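Local coordinates for putative carbohydrate metabolism domain-containing protein (Bacteroides vulgatus, PDB 3S30) that is of unknown function, but is a putative glycoside hydrolase with a galactose-binding domain-like fold, binds a sodium ion and probably acts in carbohydrate metabolism, at residues E118-Y123 with T149-P154; F153-S158 with N165-I170. All coordinates share one frame; numbering follows the deposited sequence.

Interaction 1 (E118-Y123 with T149-P154); sequences EYYVLY and TPNDFP
Y119 and P150 bring the two backbones to a CA-to-CA distance of 4.0 Å, where the end of strand 117-124 that holds E118 to Y120 runs beside the 3-10 turn 150-152. No direct hydrogen bond joins the segments. The carbonyl oxygen of E118 lies 3.1 Å from P150 N, which as a proline nitrogen has no hydrogen to offer, and one water does the bridging instead: it accepts from Y120 N (2.9 Å) and donates to P150 O (2.6 Å). D152 OD2 takes both the amide N-H and hydroxyl OG1 of T149 from the same face of its carboxylate plane, and backbone bonds from D152 N to T149 O and F153 N to P150 O close the turn. Successive strand residues meet the loop differently. CB of Y119 stands 3.4 Å from the centroid of the F153 ring, 2° off its normal, a nearly central CH-pi contact. With chi1 of Y119 at 60°, CG sits between backbone N and carbonyl carbon, and the phenol ring passes obliquely by F153, their centroids 5.3 Å apart and planes at 48°. At Y120 the roles reverse: here the loop brings the aliphatic carbon, and CB of P150 rests 3.5 Å from the centroid of the tyrosine ring, again over its face. F141 of helix 138-142 meets F153 edge-to-face, so the phenylalanine is wedged between helix and strand. A water and two CH-pi contacts, not backbone pairing, thus lay the loop leading into strand 155-158 against one end of the middle strand of a small three-stranded antiparallel sheet.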
# COMPACT_ATOMS: atom_id res chain seq x y z
N GLU A 118 6.18 -10.02 16.47
CA GLU A 118 5.91 -8.60 16.66
C GLU A 118 6.24 -7.83 15.37
O GLU A 118 7.26 -8.10 14.75
CB GLU A 118 6.73 -8.05 17.83
CG GLU A 118 6.26 -8.54 19.19
CD GLU A 118 6.90 -7.77 20.35
OE1 GLU A 118 8.08 -7.36 20.23
OE2 GLU A 118 6.23 -7.57 21.39
N TYR A 119 5.39 -6.88 14.99
CA TYR A 119 5.61 -6.07 13.78
C TYR A 119 5.23 -4.60 13.97
O TYR A 119 4.64 -4.24 14.99
CB TYR A 119 4.85 -6.68 12.59
CG TYR A 119 3.35 -6.76 12.79
CD1 TYR A 119 2.54 -5.67 12.52
CD2 TYR A 119 2.75 -7.94 13.22
CE1 TYR A 119 1.17 -5.75 12.68
CE2 TYR A 119 1.38 -8.02 13.40
CZ TYR A 119 0.60 -6.92 13.14
OH TYR A 119 -0.76 -6.97 13.30
N TYR A 120 5.58 -3.75 13.01
CA TYR A 120 5.23 -2.32 13.07
C TYR A 120 3.92 -1.95 12.36
O TYR A 120 3.61 -2.47 11.29
CB TYR A 120 6.34 -1.44 12.48
CG TYR A 120 7.66 -1.40 13.22
CD1 TYR A 120 7.73 -1.44 14.62
CD2 TYR A 120 8.85 -1.29 12.52
CE1 TYR A 120 8.95 -1.38 15.28
CE2 TYR A 120 10.07 -1.21 13.16
CZ TYR A 120 10.12 -1.27 14.53
OH TYR A 120 11.35 -1.20 15.13
N VAL A 121 3.15 -1.06 12.99
CA VAL A 121 2.05 -0.35 12.34
C VAL A 121 2.49 1.10 12.28
O VAL A 121 2.83 1.69 13.31
CB VAL A 121 0.70 -0.48 13.12
CG1 VAL A 121 -0.43 0.21 12.35
CG2 VAL A 121 0.33 -1.96 13.37
N LEU A 122 2.52 1.67 11.08
CA LEU A 122 2.96 3.04 10.90
C LEU A 122 1.74 3.95 11.04
O LEU A 122 0.64 3.59 10.61
CB LEU A 122 3.62 3.27 9.54
CG LEU A 122 5.01 2.70 9.24
CD1 LEU A 122 4.97 1.20 9.15
CD2 LEU A 122 5.57 3.29 7.95
N TYR A 123 1.95 5.12 11.64
CA TYR A 123 0.90 6.12 11.74
C TYR A 123 1.43 7.54 11.52
O TYR A 123 2.62 7.80 11.67
CB TYR A 123 0.19 6.00 13.09
CG TYR A 123 1.08 6.22 14.29
CD1 TYR A 123 1.79 5.16 14.85
CD2 TYR A 123 1.18 7.48 14.89
CE1 TYR A 123 2.59 5.35 15.97
CE2 TYR A 123 1.98 7.68 16.02
CZ TYR A 123 2.68 6.61 16.55
OH TYR A 123 3.47 6.78 17.66
N THR A 149 10.84 -10.57 14.16
CA THR A 149 10.89 -9.25 14.80
C THR A 149 10.44 -8.23 13.75
O THR A 149 10.38 -8.55 12.57
CB THR A 149 12.32 -8.92 15.32
OG1 THR A 149 13.23 -8.80 14.22
CG2 THR A 149 12.80 -9.99 16.29
N PRO A 150 10.13 -6.99 14.17
CA PRO A 150 9.61 -5.98 13.23
C PRO A 150 10.39 -5.81 11.92
O PRO A 150 9.80 -5.63 10.87
CB PRO A 150 9.65 -4.69 14.06
CG PRO A 150 9.41 -5.18 15.48
CD PRO A 150 10.12 -6.50 15.57
N ASN A 151 11.71 -5.88 11.98
CA ASN A 151 12.54 -5.72 10.79
C ASN A 151 12.62 -6.95 9.86
O ASN A 151 13.14 -6.86 8.75
CB ASN A 151 13.91 -5.21 11.21
CG ASN A 151 13.90 -3.70 11.49
OD1 ASN A 151 13.58 -2.89 10.60
ND2 ASN A 151 14.22 -3.32 12.72
N ASP A 152 12.05 -8.07 10.29
CA ASP A 152 11.86 -9.22 9.40
C ASP A 152 10.63 -9.08 8.53
O ASP A 152 10.50 -9.80 7.56
CB ASP A 152 11.75 -10.52 10.19
CG ASP A 152 12.88 -10.72 11.14
OD1 ASP A 152 14.06 -10.52 10.74
OD2 ASP A 152 12.58 -11.06 12.30
N PHE A 153 9.71 -8.18 8.88
CA PHE A 153 8.43 -8.10 8.15
C PHE A 153 8.53 -7.45 6.76
O PHE A 153 9.51 -6.76 6.46
CB PHE A 153 7.34 -7.42 8.99
CG PHE A 153 6.70 -8.36 9.98
CD1 PHE A 153 7.39 -8.76 11.11
CD2 PHE A 153 5.44 -8.91 9.73
CE1 PHE A 153 6.83 -9.65 12.00
CE2 PHE A 153 4.88 -9.80 10.61
CZ PHE A 153 5.57 -10.17 11.75
N PRO A 154 7.53 -7.71 5.90
CA PRO A 154 7.57 -7.08 4.58
C PRO A 154 7.47 -5.55 4.64
O PRO A 154 8.04 -4.84 3.78
CB PRO A 154 6.37 -7.69 3.85
CG PRO A 154 5.98 -8.93 4.63
CD PRO A 154 6.44 -8.70 6.03
O HOH W 1 7.48 -4.48 10.88

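Interaction 2 (F153-S158 with N165-I170); sequences FPTSIS and NCLQLI. With NA (sodium ion), chain C.
The carbonyl oxygen of S158 takes the shortest bond of the ladder, 2.7 Å from C166 N, with the donor nearly along the C=O axis, and N165 CA adds a CA-H...O contact to it at 3.1 Å. S158 N returns a bond to C166 O at 2.9 Å, closing one antiparallel hydrogen-bonded pair; S156 and Q168 form the next, and I170 N reaches P154 O at 2.8 Å in the carbonyl plane. Q168 is extended, with CG anti to backbone N (chi1 -178°); on the face it shares with S156, S158 and C166, its OE1 faces S158 CB and its NE2 faces S156 CB, NE2 also donating to a water (2.9 Å) that lies by F153 O. On the T155 face, CD2 of L169 lies against both OG1 and CG2 of T155; OG1 itself bonds N189 O. N165 lends its backbone oxygen to the sodium ion at 2.4 Å, alongside N105, E107 and D343, while its amide lies across the tip of I157, ND2 3.9 Å from CD1. An alanine in place of N165 lacks the amide, and would probably open a gap beside I157 CD1 and cost the hydrogen bond that ND2 makes outside the two strands, while the backbone oxygen could still reach the sodium. The hairpin of 155-158 and 166-173 extends on its far edge to strand 339-349, which pairs with L167 and L169, and helix 138-142 packs on P154.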
# COMPACT_ATOMS: atom_id res chain seq x y z
N PHE A 153 9.71 -8.18 8.88
CA PHE A 153 8.43 -8.10 8.15
C PHE A 153 8.53 -7.45 6.76
O PHE A 153 9.51 -6.76 6.46
CB PHE A 153 7.34 -7.42 8.99
CG PHE A 153 6.70 -8.36 9.98
CD1 PHE A 153 7.39 -8.76 11.11
CD2 PHE A 153 5.44 -8.91 9.73
CE1 PHE A 153 6.83 -9.65 12.00
CE2 PHE A 153 4.88 -9.80 10.61
CZ PHE A 153 5.57 -10.17 11.75
N PRO A 154 7.53 -7.71 5.90
CA PRO A 154 7.57 -7.08 4.58
C PRO A 154 7.47 -5.55 4.64
O PRO A 154 8.04 -4.84 3.78
CB PRO A 154 6.37 -7.69 3.85
CG PRO A 154 5.98 -8.93 4.63
CD PRO A 154 6.44 -8.70 6.03
N THR A 155 6.79 -5.07 5.67
CA THR A 155 6.57 -3.65 5.86
C THR A 155 7.13 -3.16 7.20
O THR A 155 6.75 -3.65 8.27
CB THR A 155 5.07 -3.35 5.79
OG1 THR A 155 4.59 -3.81 4.52
CG2 THR A 155 4.80 -1.87 5.93
N SER A 156 8.04 -2.19 7.10
CA SER A 156 8.74 -1.62 8.24
C SER A 156 9.18 -0.21 7.87
O SER A 156 8.70 0.36 6.87
CB SER A 156 9.97 -2.47 8.59
OG SER A 156 10.53 -2.08 9.84
N ILE A 157 10.06 0.36 8.69
CA ILE A 157 10.71 1.65 8.39
C ILE A 157 12.23 1.51 8.48
O ILE A 157 12.75 0.62 9.14
CB ILE A 157 10.27 2.81 9.35
CG1 ILE A 157 10.67 2.53 10.81
CG2 ILE A 157 8.78 3.07 9.24
CD1 ILE A 157 10.49 3.72 11.73
N SER A 158 12.92 2.42 7.81
CA SER A 158 14.37 2.48 7.83
C SER A 158 14.79 3.83 8.37
O SER A 158 14.12 4.82 8.09
CB SER A 158 14.92 2.30 6.40
OG SER A 158 16.20 2.89 6.26
N ASN A 165 13.54 9.04 9.15
CA ASN A 165 13.20 7.66 8.79
C ASN A 165 12.38 7.64 7.51
O ASN A 165 11.75 8.65 7.15
CB ASN A 165 12.36 6.95 9.86
CG ASN A 165 12.99 6.95 11.26
OD1 ASN A 165 14.18 6.71 11.44
ND2 ASN A 165 12.15 7.20 12.26
N CYS A 166 12.35 6.49 6.83
CA CYS A 166 11.52 6.31 5.63
C CYS A 166 10.77 4.98 5.65
O CYS A 166 11.05 4.11 6.47
CB CYS A 166 12.38 6.43 4.35
SG CYS A 166 13.68 5.18 4.09
N LEU A 167 9.81 4.84 4.76
CA LEU A 167 9.17 3.56 4.53
C LEU A 167 10.16 2.55 3.91
O LEU A 167 10.94 2.90 3.02
CB LEU A 167 7.96 3.73 3.60
CG LEU A 167 7.07 2.51 3.37
CD1 LEU A 167 6.42 2.10 4.66
CD2 LEU A 167 6.01 2.79 2.28
N GLN A 168 10.11 1.31 4.40
CA GLN A 168 10.91 0.22 3.88
C GLN A 168 9.97 -0.94 3.53
O GLN A 168 9.45 -1.62 4.42
CB GLN A 168 11.94 -0.24 4.91
CG GLN A 168 12.89 -1.36 4.46
CD GLN A 168 13.67 -1.96 5.63
OE1 GLN A 168 14.73 -1.46 6.00
NE2 GLN A 168 13.12 -3.04 6.23
N LEU A 169 9.74 -1.14 2.24
CA LEU A 169 8.95 -2.26 1.79
C LEU A 169 9.91 -3.30 1.19
O LEU A 169 10.63 -3.03 0.22
CB LEU A 169 7.89 -1.80 0.77
CG LEU A 169 6.91 -0.72 1.29
CD1 LEU A 169 5.88 -0.33 0.24
CD2 LEU A 169 6.20 -1.17 2.58
N ILE A 170 9.94 -4.49 1.81
CA ILE A 170 10.75 -5.60 1.32
C ILE A 170 9.86 -6.84 1.13
O ILE A 170 9.36 -7.41 2.10
CB ILE A 170 11.91 -5.92 2.27
CG1 ILE A 170 12.69 -4.65 2.63
CG2 ILE A 170 12.85 -6.95 1.66
CD1 ILE A 170 13.91 -4.90 3.54
NA NA C . 10.62 10.69 6.58
O HOH W 2 10.77 -4.46 5.35

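How the interactions relate
Interaction 1 and interaction 2 share F153 and P154, where the loop of 149-154 runs into strand 155-158, and their centres lie about 8 Å apart. The first is partly buried, with E118, T149 and N151 exposed; the second is a buried contact inside a beta hairpin. Accordingly the first relies on ring faces, proline carbon and a water, whereas the second is a twisted antiparallel ladder of backbone bonds that ends at a metal ligand. The two also touch directly: N151 OD1 probably bonds S156 OG, and L122 packs on I157 and L167. Strand 117-124, part of a separate small sheet, is thereby laid against the hairpin.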